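PDB 2OKX: rhamnosidase B from Bacillus sp., which hydrolyses alpha-L-rhamnosidic bonds, removing L-rhamnose from its substrates as a member of glycoside hydrolase family 78. Local coordinates for residues S346-G354 / S620-N628; L681-Q689 / E841-N849. One frame throughout, in Å; residues are numbered along the deposited sequence.

Both interactions gather loops at the helical catalytic domain, with centres about 20 Å apart, and they touch where I626 packs against L681. Interaction 1 is the more buried: it joins a turn after strand 345-347, in a β-rich part of the chain, to the loop leading into helix 627-644, and so holds one domain against another. Interaction 2 stays within the catalytic domain, pairing two loops and leaving part of its surface exposed. The chemistry follows this difference. Residues 346-354 and 620-628 meet through a carboxylate, an imidazole and a four-coordinated water, whereas 681-689 and 841-849 form no direct hydrogen bond and rely on an indole stacked against an amide, a Met-aromatic contact, apolar touches and water bridges.

Interaction 1 (S346-G354 / S620-N628); sequences SEYIDHRPG and SAWSSVIPN
Direct polar bonds come from D350 and H351, in a type I β turn running from I349 to R352. D350 OD2 accepts from V625 N at 3.1 Å, on its syn side and 19° out of the carboxylate plane. D350 OD1 lies 2.5 Å from S624 OG, whose one proton may go instead to D616. H351 NE2 donates to S623 OG at 2.7 Å, almost exactly in the ring plane; that hydroxyl also bonds E610. CG of H351 sits between its backbone N and carbonyl carbon (chi1 57°), which turns the ring toward S623. Apolar contacts flank the imidazole: CG2 of V625 makes a CH-π contact over one face, 4.0 Å from the centroid, and CG2 of I349 lies over the opposite one. One water bridges the segments, accepting from D350 N and the indole NE1 of W622 (2.8 Å to the latter) and donating to the carbonyl oxygens of Y348 and S623. Without the carboxylate, as with an alanine at D350, V625 N would probably lose its acceptor and S624 OG one of its two carboxylate partners. The contact between D2 and the six-hairpin domain is thus buried yet largely polar, depending on bond direction as well as on burial.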
ATOM      1  N   SER A 346     -22.266  11.193  -7.255  1.00 30.41           N
ATOM      2  CA  SER A 346     -22.052  10.165  -8.258  1.00 30.83           C
ATOM      3  C   SER A 346     -20.962   9.202  -7.810  1.00 30.06           C
ATOM      4  O   SER A 346     -20.142   9.530  -6.951  1.00 27.40           O
ATOM      5  CB  SER A 346     -21.675  10.796  -9.603  1.00 30.27           C
ATOM      6  OG  SER A 346     -20.457  11.510  -9.522  1.00 31.87           O
ATOM      7  N   GLU A 347     -20.985   8.005  -8.384  1.00 29.94           N
ATOM      8  CA  GLU A 347     -20.005   6.970  -8.084  1.00 30.09           C
ATOM      9  C   GLU A 347     -19.291   6.681  -9.390  1.00 30.94           C
ATOM     10  O   GLU A 347     -19.934   6.491 -10.423  1.00 28.88           O
ATOM     11  CB  GLU A 347     -20.701   5.709  -7.573  1.00 30.93           C
ATOM     12  CG  GLU A 347     -19.773   4.518  -7.394  1.00 32.30           C
ATOM     13  CD  GLU A 347     -20.491   3.306  -6.840  1.00 34.22           C
ATOM     14  OE1 GLU A 347     -21.738   3.307  -6.855  1.00 35.93           O
ATOM     15  OE2 GLU A 347     -19.815   2.349  -6.399  1.00 33.52           O
ATOM     16  N   TYR A 348     -17.966   6.642  -9.345  1.00 30.18           N
ATOM     17  CA  TYR A 348     -17.182   6.412 -10.546  1.00 31.65           C
ATOM     18  C   TYR A 348     -16.593   5.015 -10.693  1.00 31.06           C
ATOM     19  O   TYR A 348     -15.801   4.570  -9.865  1.00 31.24           O
ATOM     20  CB  TYR A 348     -16.057   7.447 -10.622  1.00 32.04           C
ATOM     21  CG  TYR A 348     -15.203   7.348 -11.864  1.00 34.32           C
ATOM     22  CD1 TYR A 348     -15.765   7.480 -13.135  1.00 34.93           C
ATOM     23  CD2 TYR A 348     -13.826   7.139 -11.771  1.00 35.52           C
ATOM     24  CE1 TYR A 348     -14.979   7.409 -14.282  1.00 34.67           C
ATOM     25  CE2 TYR A 348     -13.029   7.067 -12.912  1.00 35.81           C
ATOM     26  CZ  TYR A 348     -13.613   7.204 -14.163  1.00 36.25           C
ATOM     27  OH  TYR A 348     -12.833   7.139 -15.292  1.00 37.97           O
ATOM     28  N   ILE A 349     -17.001   4.328 -11.755  1.00 31.12           N
ATOM     29  CA  ILE A 349     -16.499   2.995 -12.078  1.00 31.52           C
ATOM     30  C   ILE A 349     -15.773   3.251 -13.396  1.00 31.63           C
ATOM     31  O   ILE A 349     -16.413   3.388 -14.444  1.00 31.68           O
ATOM     32  CB  ILE A 349     -17.646   1.992 -12.316  1.00 32.82           C
ATOM     33  CG1 ILE A 349     -18.604   1.991 -11.121  1.00 33.87           C
ATOM     34  CG2 ILE A 349     -17.079   0.598 -12.545  1.00 31.20           C
ATOM     35  CD1 ILE A 349     -17.965   1.602  -9.808  1.00 32.09           C
ATOM     36  N   ASP A 350     -14.443   3.320 -13.342  1.00 29.54           N
ATOM     37  CA  ASP A 350     -13.641   3.634 -14.519  1.00 28.62           C
ATOM     38  C   ASP A 350     -13.750   2.746 -15.752  1.00 29.55           C
ATOM     39  O   ASP A 350     -13.230   3.108 -16.806  1.00 31.81           O
ATOM     40  CB  ASP A 350     -12.164   3.797 -14.122  1.00 29.31           C
ATOM     41  CG  ASP A 350     -11.560   2.538 -13.518  1.00 28.53           C
ATOM     42  OD1 ASP A 350     -10.636   2.684 -12.691  1.00 26.85           O
ATOM     43  OD2 ASP A 350     -11.988   1.416 -13.869  1.00 26.49           O
ATOM     44  N   HIS A 351     -14.419   1.602 -15.644  1.00 28.44           N
ATOM     45  CA  HIS A 351     -14.564   0.727 -16.806  1.00 30.17           C
ATOM     46  C   HIS A 351     -16.020   0.570 -17.251  1.00 31.50           C
ATOM     47  O   HIS A 351     -16.332  -0.261 -18.105  1.00 29.49           O
ATOM     48  CB  HIS A 351     -13.937  -0.643 -16.528  1.00 27.40           C
ATOM     49  CG  HIS A 351     -14.492  -1.335 -15.326  1.00 26.88           C
ATOM     50  ND1 HIS A 351     -15.421  -2.350 -15.414  1.00 27.59           N
ATOM     51  CD2 HIS A 351     -14.241  -1.168 -14.007  1.00 27.25           C
ATOM     52  CE1 HIS A 351     -15.715  -2.780 -14.200  1.00 27.58           C
ATOM     53  NE2 HIS A 351     -15.012  -2.080 -13.328  1.00 27.55           N
ATOM     54  N   ARG A 352     -16.904   1.380 -16.674  1.00 32.01           N
ATOM     55  CA  ARG A 352     -18.320   1.352 -17.021  1.00 33.28           C
ATOM     56  C   ARG A 352     -18.860   2.773 -17.146  1.00 32.74           C
ATOM     57  O   ARG A 352     -18.495   3.657 -16.374  1.00 31.79           O
ATOM     58  CB  ARG A 352     -19.122   0.607 -15.955  1.00 35.41           C
ATOM     59  CG  ARG A 352     -18.829  -0.870 -15.859  1.00 40.02           C
ATOM     60  CD  ARG A 352     -19.485  -1.436 -14.618  1.00 45.83           C
ATOM     61  NE  ARG A 352     -19.144  -2.836 -14.393  1.00 49.05           N
ATOM     62  CZ  ARG A 352     -19.349  -3.472 -13.244  1.00 50.11           C
ATOM     63  NH1 ARG A 352     -19.892  -2.830 -12.215  1.00 49.98           N
ATOM     64  NH2 ARG A 352     -19.016  -4.747 -13.123  1.00 50.85           N
ATOM     65  N   PRO A 353     -19.728   3.017 -18.140  1.00 33.27           N
ATOM     66  CA  PRO A 353     -20.282   4.363 -18.303  1.00 32.30           C
ATOM     67  C   PRO A 353     -21.117   4.697 -17.078  1.00 31.95           C
ATOM     68  O   PRO A 353     -21.591   3.800 -16.380  1.00 31.72           O
ATOM     69  CB  PRO A 353     -21.136   4.233 -19.563  1.00 33.55           C
ATOM     70  CG  PRO A 353     -20.430   3.173 -20.338  1.00 31.73           C
ATOM     71  CD  PRO A 353     -20.117   2.155 -19.270  1.00 33.03           C
ATOM     72  N   GLY A 354     -21.302   5.981 -16.812  1.00 32.67           N
ATOM     73  CA  GLY A 354     -22.090   6.357 -15.659  1.00 30.88           C
ATOM     74  C   GLY A 354     -22.351   7.841 -15.578  1.00 30.60           C
ATOM     75  O   GLY A 354     -21.586   8.653 -16.093  1.00 31.06           O
ATOM     76  N   SER A 620     -10.257  -6.367  -3.860  1.00 25.31           N
ATOM     77  CA  SER A 620     -10.661  -5.008  -3.518  1.00 25.22           C
ATOM     78  C   SER A 620     -12.096  -4.603  -3.820  1.00 26.32           C
ATOM     79  O   SER A 620     -12.764  -5.193  -4.672  1.00 25.85           O
ATOM     80  CB  SER A 620      -9.716  -4.027  -4.220  1.00 23.72           C
ATOM     81  OG  SER A 620     -10.143  -2.687  -4.071  1.00 24.10           O
ATOM     82  N   ALA A 621     -12.548  -3.568  -3.115  1.00 26.01           N
ATOM     83  CA  ALA A 621     -13.892  -3.035  -3.294  1.00 26.75           C
ATOM     84  C   ALA A 621     -13.870  -1.910  -4.324  1.00 25.80           C
ATOM     85  O   ALA A 621     -14.902  -1.305  -4.610  1.00 26.78           O
ATOM     86  CB  ALA A 621     -14.441  -2.528  -1.962  1.00 25.17           C
ATOM     87  N   TRP A 622     -12.692  -1.607  -4.866  1.00 25.95           N
ATOM     88  CA  TRP A 622     -12.596  -0.574  -5.895  1.00 24.17           C
ATOM     89  C   TRP A 622     -12.615  -1.294  -7.235  1.00 25.73           C
ATOM     90  O   TRP A 622     -11.623  -1.906  -7.632  1.00 23.25           O
ATOM     91  CB  TRP A 622     -11.303   0.251  -5.777  1.00 24.00           C
ATOM     92  CG  TRP A 622     -11.144   1.280  -6.894  1.00 24.68           C
ATOM     93  CD1 TRP A 622     -12.139   1.780  -7.698  1.00 23.30           C
ATOM     94  CD2 TRP A 622      -9.937   1.956  -7.291  1.00 23.99           C
ATOM     95  NE1 TRP A 622     -11.628   2.720  -8.562  1.00 23.45           N
ATOM     96  CE2 TRP A 622     -10.281   2.849  -8.336  1.00 24.54           C
ATOM     97  CE3 TRP A 622      -8.602   1.896  -6.866  1.00 23.71           C
ATOM     98  CZ2 TRP A 622      -9.336   3.675  -8.962  1.00 24.69           C
ATOM     99  CZ3 TRP A 622      -7.660   2.720  -7.487  1.00 23.23           C
ATOM    100  CH2 TRP A 622      -8.034   3.597  -8.524  1.00 25.22           C
ATOM    101  N   SER A 623     -13.757  -1.239  -7.913  1.00 24.70           N
ATOM    102  CA  SER A 623     -13.904  -1.884  -9.209  1.00 25.95           C
ATOM    103  C   SER A 623     -13.204  -0.997 -10.223  1.00 25.76           C
ATOM    104  O   SER A 623     -13.797  -0.064 -10.770  1.00 26.40           O
ATOM    105  CB  SER A 623     -15.388  -2.036  -9.559  1.00 26.84           C
ATOM    106  OG  SER A 623     -15.558  -2.785 -10.751  1.00 28.29           O
ATOM    107  N   SER A 624     -11.929  -1.291 -10.454  1.00 25.28           N
ATOM    108  CA  SER A 624     -11.107  -0.519 -11.372  1.00 24.43           C
ATOM    109  C   SER A 624     -10.324  -1.451 -12.281  1.00 25.42           C
ATOM    110  O   SER A 624      -9.865  -2.511 -11.853  1.00 26.33           O
ATOM    111  CB  SER A 624     -10.140   0.362 -10.578  1.00 24.37           C
ATOM    112  OG  SER A 624      -9.243   1.044 -11.433  1.00 21.94           O
ATOM    113  N   VAL A 625     -10.173  -1.048 -13.538  1.00 25.38           N
ATOM    114  CA  VAL A 625      -9.450  -1.848 -14.514  1.00 24.25           C
ATOM    115  C   VAL A 625      -8.402  -1.053 -15.274  1.00 24.25           C
ATOM    116  O   VAL A 625      -8.643   0.081 -15.692  1.00 24.83           O
ATOM    117  CB  VAL A 625     -10.408  -2.465 -15.574  1.00 24.68           C
ATOM    118  CG1 VAL A 625      -9.594  -3.104 -16.702  1.00 25.33           C
ATOM    119  CG2 VAL A 625     -11.309  -3.501 -14.933  1.00 25.78           C
ATOM    120  N   ILE A 626      -7.232  -1.660 -15.434  1.00 23.75           N
ATOM    121  CA  ILE A 626      -6.147  -1.075 -16.204  1.00 24.39           C
ATOM    122  C   ILE A 626      -5.721  -2.217 -17.124  1.00 25.29           C
ATOM    123  O   ILE A 626      -5.144  -3.209 -16.672  1.00 25.15           O
ATOM    124  CB  ILE A 626      -4.956  -0.652 -15.328  1.00 26.61           C
ATOM    125  CG1 ILE A 626      -5.379   0.467 -14.371  1.00 28.04           C
ATOM    126  CG2 ILE A 626      -3.814  -0.165 -16.217  1.00 27.86           C
ATOM    127  CD1 ILE A 626      -4.257   0.970 -13.473  1.00 28.29           C
ATOM    128  N   PRO A 627      -6.033  -2.110 -18.425  1.00 25.60           N
ATOM    129  CA  PRO A 627      -5.672  -3.157 -19.388  1.00 26.26           C
ATOM    130  C   PRO A 627      -4.252  -3.704 -19.219  1.00 24.59           C
ATOM    131  O   PRO A 627      -4.061  -4.909 -19.087  1.00 25.22           O
ATOM    132  CB  PRO A 627      -5.883  -2.472 -20.733  1.00 24.72           C
ATOM    133  CG  PRO A 627      -7.064  -1.573 -20.449  1.00 25.59           C
ATOM    134  CD  PRO A 627      -6.702  -0.981 -19.099  1.00 25.26           C
ATOM    135  N   ASN A 628      -3.261  -2.819 -19.224  1.00 24.39           N
ATOM    136  CA  ASN A 628      -1.871  -3.247 -19.080  1.00 25.41           C
ATOM    137  C   ASN A 628      -1.615  -4.059 -17.808  1.00 25.81           C
ATOM    138  O   ASN A 628      -0.808  -4.988 -17.819  1.00 27.10           O
ATOM    139  CB  ASN A 628      -0.940  -2.033 -19.130  1.00 24.51           C
ATOM    140  CG  ASN A 628      -0.775  -1.480 -20.537  1.00 24.71           C
ATOM    141  OD1 ASN A 628      -0.397  -0.317 -20.726  1.00 24.78           O
ATOM    142  ND2 ASN A 628      -1.045  -2.318 -21.535  1.00 22.26           N
TER
HETATM  143  O   HOH W   1     -13.633   2.866 -10.528  1.00 31.65           O
HETATM  144  O   HOH W   2     -10.776   1.202 -16.695  1.00 25.58           O

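Interaction 2 (L681-Q689 / E841-N849)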
ATOM      1  N   LEU A 681      -3.828   3.428 -18.606  1.00 30.38           N
ATOM      2  CA  LEU A 681      -2.542   3.833 -18.057  1.00 28.90           C
ATOM      3  C   LEU A 681      -1.348   2.931 -18.332  1.00 28.11           C
ATOM      4  O   LEU A 681      -1.487   1.737 -18.592  1.00 26.90           O
ATOM      5  CB  LEU A 681      -2.675   3.990 -16.537  1.00 29.20           C
ATOM      6  CG  LEU A 681      -1.413   4.369 -15.758  1.00 28.70           C
ATOM      7  CD1 LEU A 681      -1.114   5.840 -15.995  1.00 29.24           C
ATOM      8  CD2 LEU A 681      -1.603   4.093 -14.270  1.00 28.38           C
ATOM      9  N   LEU A 682      -0.167   3.537 -18.254  1.00 28.25           N
ATOM     10  CA  LEU A 682       1.097   2.834 -18.402  1.00 27.40           C
ATOM     11  C   LEU A 682       2.130   3.465 -17.467  1.00 26.89           C
ATOM     12  O   LEU A 682       2.635   2.802 -16.568  1.00 27.38           O
ATOM     13  CB  LEU A 682       1.628   2.882 -19.838  1.00 27.13           C
ATOM     14  CG  LEU A 682       3.025   2.244 -19.951  1.00 27.68           C
ATOM     15  CD1 LEU A 682       2.982   0.813 -19.419  1.00 27.77           C
ATOM     16  CD2 LEU A 682       3.507   2.261 -21.392  1.00 30.65           C
ATOM     17  N   ASP A 683       2.422   4.750 -17.664  1.00 26.21           N
ATOM     18  CA  ASP A 683       3.426   5.438 -16.852  1.00 27.05           C
ATOM     19  C   ASP A 683       2.955   6.791 -16.308  1.00 27.83           C
ATOM     20  O   ASP A 683       2.004   7.382 -16.823  1.00 29.36           O
ATOM     21  CB  ASP A 683       4.692   5.649 -17.695  1.00 24.98           C
ATOM     22  CG  ASP A 683       5.894   6.042 -16.863  1.00 25.93           C
ATOM     23  OD1 ASP A 683       6.882   6.545 -17.448  1.00 24.04           O
ATOM     24  OD2 ASP A 683       5.863   5.838 -15.629  1.00 24.96           O
ATOM     25  N   TRP A 684       3.629   7.279 -15.269  1.00 27.66           N
ATOM     26  CA  TRP A 684       3.289   8.574 -14.676  1.00 28.59           C
ATOM     27  C   TRP A 684       4.091   9.645 -15.410  1.00 27.88           C
ATOM     28  O   TRP A 684       5.073  10.177 -14.891  1.00 28.16           O
ATOM     29  CB  TRP A 684       3.627   8.600 -13.175  1.00 28.93           C
ATOM     30  CG  TRP A 684       2.791   7.664 -12.341  1.00 31.61           C
ATOM     31  CD1 TRP A 684       3.239   6.617 -11.584  1.00 31.45           C
ATOM     32  CD2 TRP A 684       1.362   7.687 -12.187  1.00 32.84           C
ATOM     33  NE1 TRP A 684       2.181   5.985 -10.973  1.00 31.90           N
ATOM     34  CE2 TRP A 684       1.018   6.620 -11.325  1.00 32.65           C
ATOM     35  CE3 TRP A 684       0.342   8.504 -12.696  1.00 33.63           C
ATOM     36  CZ2 TRP A 684      -0.306   6.346 -10.961  1.00 33.62           C
ATOM     37  CZ3 TRP A 684      -0.977   8.231 -12.332  1.00 33.63           C
ATOM     38  CH2 TRP A 684      -1.287   7.160 -11.473  1.00 33.79           C
ATOM     39  N   ALA A 685       3.664   9.941 -16.632  1.00 28.10           N
ATOM     40  CA  ALA A 685       4.326  10.935 -17.465  1.00 28.77           C
ATOM     41  C   ALA A 685       3.308  11.500 -18.451  1.00 29.25           C
ATOM     42  O   ALA A 685       2.257  10.902 -18.668  1.00 26.47           O
ATOM     43  CB  ALA A 685       5.486  10.295 -18.215  1.00 27.46           C
ATOM     44  N   PRO A 686       3.616  12.658 -19.063  1.00 31.64           N
ATOM     45  CA  PRO A 686       2.763  13.353 -20.035  1.00 33.26           C
ATOM     46  C   PRO A 686       2.439  12.569 -21.307  1.00 34.23           C
ATOM     47  O   PRO A 686       2.339  13.152 -22.386  1.00 34.33           O
ATOM     48  CB  PRO A 686       3.554  14.623 -20.346  1.00 34.48           C
ATOM     49  CG  PRO A 686       4.335  14.855 -19.102  1.00 34.52           C
ATOM     50  CD  PRO A 686       4.807  13.468 -18.761  1.00 32.98           C
ATOM     51  N   ILE A 687       2.291  11.254 -21.184  1.00 34.80           N
ATOM     52  CA  ILE A 687       1.956  10.410 -22.326  1.00 35.60           C
ATOM     53  C   ILE A 687       0.520  10.730 -22.733  1.00 36.64           C
ATOM     54  O   ILE A 687      -0.338  10.930 -21.874  1.00 35.94           O
ATOM     55  CB  ILE A 687       2.018   8.905 -21.960  1.00 35.65           C
ATOM     56  CG1 ILE A 687       3.463   8.483 -21.701  1.00 35.37           C
ATOM     57  CG2 ILE A 687       1.402   8.065 -23.076  1.00 35.64           C
ATOM     58  CD1 ILE A 687       3.595   7.052 -21.225  1.00 34.98           C
ATOM     59  N   ASP A 688       0.255  10.784 -24.035  1.00 36.35           N
ATOM     60  CA  ASP A 688      -1.101  11.062 -24.487  1.00 37.94           C
ATOM     61  C   ASP A 688      -1.851   9.736 -24.421  1.00 37.88           C
ATOM     62  O   ASP A 688      -2.007   9.029 -25.419  1.00 37.94           O
ATOM     63  CB  ASP A 688      -1.090  11.629 -25.912  1.00 38.66           C
ATOM     64  CG  ASP A 688      -2.403  12.303 -26.281  1.00 41.29           C
ATOM     65  OD1 ASP A 688      -3.152  12.700 -25.363  1.00 39.77           O
ATOM     66  OD2 ASP A 688      -2.679  12.450 -27.491  1.00 42.00           O
ATOM     67  N   GLN A 689      -2.296   9.400 -23.214  1.00 36.88           N
ATOM     68  CA  GLN A 689      -3.010   8.157 -22.962  1.00 36.14           C
ATOM     69  C   GLN A 689      -4.379   8.477 -22.366  1.00 37.95           C
ATOM     70  O   GLN A 689      -4.649   8.189 -21.199  1.00 37.48           O
ATOM     71  CB  GLN A 689      -2.183   7.284 -22.005  1.00 34.03           C
ATOM     72  CG  GLN A 689      -1.863   7.954 -20.670  1.00 30.90           C
ATOM     73  CD  GLN A 689      -0.752   7.256 -19.894  1.00 31.94           C
ATOM     74  OE1 GLN A 689      -0.606   6.034 -19.951  1.00 31.02           O
ATOM     75  NE2 GLN A 689       0.028   8.037 -19.150  1.00 31.79           N
ATOM     76  N   GLU A 841       8.861   5.680  -5.987  1.00 18.09           N
ATOM     77  CA  GLU A 841       7.734   5.335  -6.837  1.00 20.06           C
ATOM     78  C   GLU A 841       7.901   5.997  -8.205  1.00 20.34           C
ATOM     79  O   GLU A 841       7.632   5.390  -9.239  1.00 20.22           O
ATOM     80  CB  GLU A 841       6.442   5.832  -6.184  1.00 20.34           C
ATOM     81  CG  GLU A 841       5.176   5.593  -6.983  1.00 19.34           C
ATOM     82  CD  GLU A 841       3.961   6.248  -6.333  1.00 21.76           C
ATOM     83  OE1 GLU A 841       2.825   5.953  -6.754  1.00 20.17           O
ATOM     84  OE2 GLU A 841       4.147   7.063  -5.400  1.00 19.84           O
ATOM     85  N   MET A 842       8.338   7.250  -8.198  1.00 20.21           N
ATOM     86  CA  MET A 842       8.511   8.004  -9.433  1.00 22.00           C
ATOM     87  C   MET A 842       9.777   8.837  -9.398  1.00 22.62           C
ATOM     88  O   MET A 842      10.426   8.965  -8.352  1.00 21.22           O
ATOM     89  CB  MET A 842       7.321   8.948  -9.643  1.00 23.30           C
ATOM     90  CG  MET A 842       5.965   8.266  -9.663  1.00 26.16           C
ATOM     91  SD  MET A 842       4.616   9.468  -9.543  1.00 28.69           S
ATOM     92  CE  MET A 842       4.786   9.942  -7.812  1.00 27.05           C
ATOM     93  N   TYR A 843      10.118   9.409 -10.550  1.00 21.55           N
ATOM     94  CA  TYR A 843      11.287  10.267 -10.667  1.00 22.41           C
ATOM     95  C   TYR A 843      10.872  11.705 -10.391  1.00 24.03           C
ATOM     96  O   TYR A 843       9.700  12.059 -10.526  1.00 22.45           O
ATOM     97  CB  TYR A 843      11.883  10.171 -12.074  1.00 22.46           C
ATOM     98  CG  TYR A 843      12.582   8.863 -12.351  1.00 21.10           C
ATOM     99  CD1 TYR A 843      12.336   8.154 -13.527  1.00 21.80           C
ATOM    100  CD2 TYR A 843      13.496   8.335 -11.438  1.00 23.03           C
ATOM    101  CE1 TYR A 843      12.984   6.948 -13.787  1.00 21.16           C
ATOM    102  CE2 TYR A 843      14.149   7.133 -11.689  1.00 21.83           C
ATOM    103  CZ  TYR A 843      13.886   6.445 -12.865  1.00 21.53           C
ATOM    104  OH  TYR A 843      14.525   5.250 -13.112  1.00 21.75           O
ATOM    105  N   PRO A 844      11.829  12.551  -9.982  1.00 25.88           N
ATOM    106  CA  PRO A 844      11.532  13.956  -9.697  1.00 27.55           C
ATOM    107  C   PRO A 844      11.223  14.714 -10.984  1.00 30.45           C
ATOM    108  O   PRO A 844      11.497  14.228 -12.082  1.00 29.94           O
ATOM    109  CB  PRO A 844      12.825  14.463  -9.057  1.00 26.60           C
ATOM    110  CG  PRO A 844      13.427  13.241  -8.460  1.00 28.02           C
ATOM    111  CD  PRO A 844      13.184  12.202  -9.528  1.00 26.38           C
ATOM    112  N   ASN A 845      10.651  15.904 -10.833  1.00 32.66           N
ATOM    113  CA  ASN A 845      10.323  16.782 -11.950  1.00 35.69           C
ATOM    114  C   ASN A 845       9.198  16.350 -12.887  1.00 37.00           C
ATOM    115  O   ASN A 845       9.192  16.696 -14.070  1.00 36.44           O
ATOM    116  CB  ASN A 845      11.591  17.091 -12.753  1.00 38.27           C
ATOM    117  CG  ASN A 845      12.662  17.760 -11.905  1.00 42.03           C
ATOM    118  OD1 ASN A 845      12.358  18.588 -11.041  1.00 43.16           O
ATOM    119  ND2 ASN A 845      13.921  17.413 -12.153  1.00 43.56           N
ATOM    120  N   PHE A 846       8.256  15.581 -12.352  1.00 37.35           N
ATOM    121  CA  PHE A 846       7.073  15.153 -13.092  1.00 37.37           C
ATOM    122  C   PHE A 846       5.932  15.547 -12.160  1.00 37.98           C
ATOM    123  O   PHE A 846       5.981  15.260 -10.965  1.00 36.76           O
ATOM    124  CB  PHE A 846       7.060  13.640 -13.333  1.00 37.30           C
ATOM    125  CG  PHE A 846       7.969  13.191 -14.445  1.00 37.24           C
ATOM    126  CD1 PHE A 846       9.326  12.988 -14.215  1.00 35.53           C
ATOM    127  CD2 PHE A 846       7.465  12.983 -15.727  1.00 35.49           C
ATOM    128  CE1 PHE A 846      10.168  12.584 -15.243  1.00 36.48           C
ATOM    129  CE2 PHE A 846       8.302  12.579 -16.766  1.00 36.00           C
ATOM    130  CZ  PHE A 846       9.655  12.378 -16.524  1.00 35.73           C
ATOM    131  N   ALA A 847       4.915  16.214 -12.695  1.00 37.74           N
ATOM    132  CA  ALA A 847       3.797  16.666 -11.872  1.00 37.44           C
ATOM    133  C   ALA A 847       2.788  15.587 -11.488  1.00 37.46           C
ATOM    134  O   ALA A 847       2.038  15.751 -10.523  1.00 37.96           O
ATOM    135  CB  ALA A 847       3.079  17.812 -12.574  1.00 37.52           C
ATOM    136  N   GLU A 848       2.770  14.483 -12.228  1.00 37.14           N
ATOM    137  CA  GLU A 848       1.813  13.411 -11.959  1.00 36.59           C
ATOM    138  C   GLU A 848       1.924  12.694 -10.612  1.00 35.57           C
ATOM    139  O   GLU A 848       2.997  12.602 -10.012  1.00 33.82           O
ATOM    140  CB  GLU A 848       1.867  12.339 -13.061  1.00 37.83           C
ATOM    141  CG  GLU A 848       1.413  12.780 -14.444  1.00 39.58           C
ATOM    142  CD  GLU A 848       2.527  13.401 -15.261  1.00 40.80           C
ATOM    143  OE1 GLU A 848       2.269  13.786 -16.421  1.00 40.97           O
ATOM    144  OE2 GLU A 848       3.663  13.502 -14.749  1.00 39.99           O
ATOM    145  N   ASN A 849       0.774  12.209 -10.153  1.00 33.84           N
ATOM    146  CA  ASN A 849       0.654  11.414  -8.938  1.00 33.56           C
ATOM    147  C   ASN A 849       1.345  11.909  -7.658  1.00 32.44           C
ATOM    148  O   ASN A 849       1.894  11.108  -6.905  1.00 31.79           O
ATOM    149  CB  ASN A 849       1.122   9.992  -9.283  1.00 33.06           C
ATOM    150  CG  ASN A 849       0.747   8.970  -8.233  1.00 35.03           C
ATOM    151  OD1 ASN A 849      -0.400   8.908  -7.787  1.00 37.04           O
ATOM    152  ND2 ASN A 849       1.711   8.145  -7.847  1.00 34.17           N
TER
HETATM  153  O   HOH W   3       2.124   4.319  -8.645  1.00 21.50           O
HETATM  154  O   HOH W   4      -0.013  12.806 -17.319  1.00 40.00           O
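W684 lays one face of its indole against N849, whose CB sits over the six-membered ring, 3.8 Å from the centroid in a CH-π contact. The N849 amide is stacked on the indole, its plane only 10° away, while CD2 of L681 approaches the opposite face. M842 comes in obliquely at the pyrrole end: CG touches W684 CD1 at 3.7 Å, and M842 SD lies 4.2 Å from the five-membered centroid, a Met-aromatic contact. NE1 of W684 donates to a water at 2.9 Å, which in turn donates to OE1 of E841, a carboxylate also held by R858 and S859. Both loops lie in the six-hairpin glycosidase domain, an (α/α)6 barrel in this family, and a glycerol bound close to F846 may mark a pocket there. The side chain of E848 runs past W684 in the opposite direction; its bend at chi2 (87°) carries the carboxylate alongside A685 and P686. OE1 of E848 lies 3.2 Å from P686 N, which has no hydrogen to offer; a water 2.6 Å from E848 OE1 can donate to it. F846 turns its ring edge to CD of P686, crossing it at about a right angle, and its CE2 meets A685 CB at 3.9 Å.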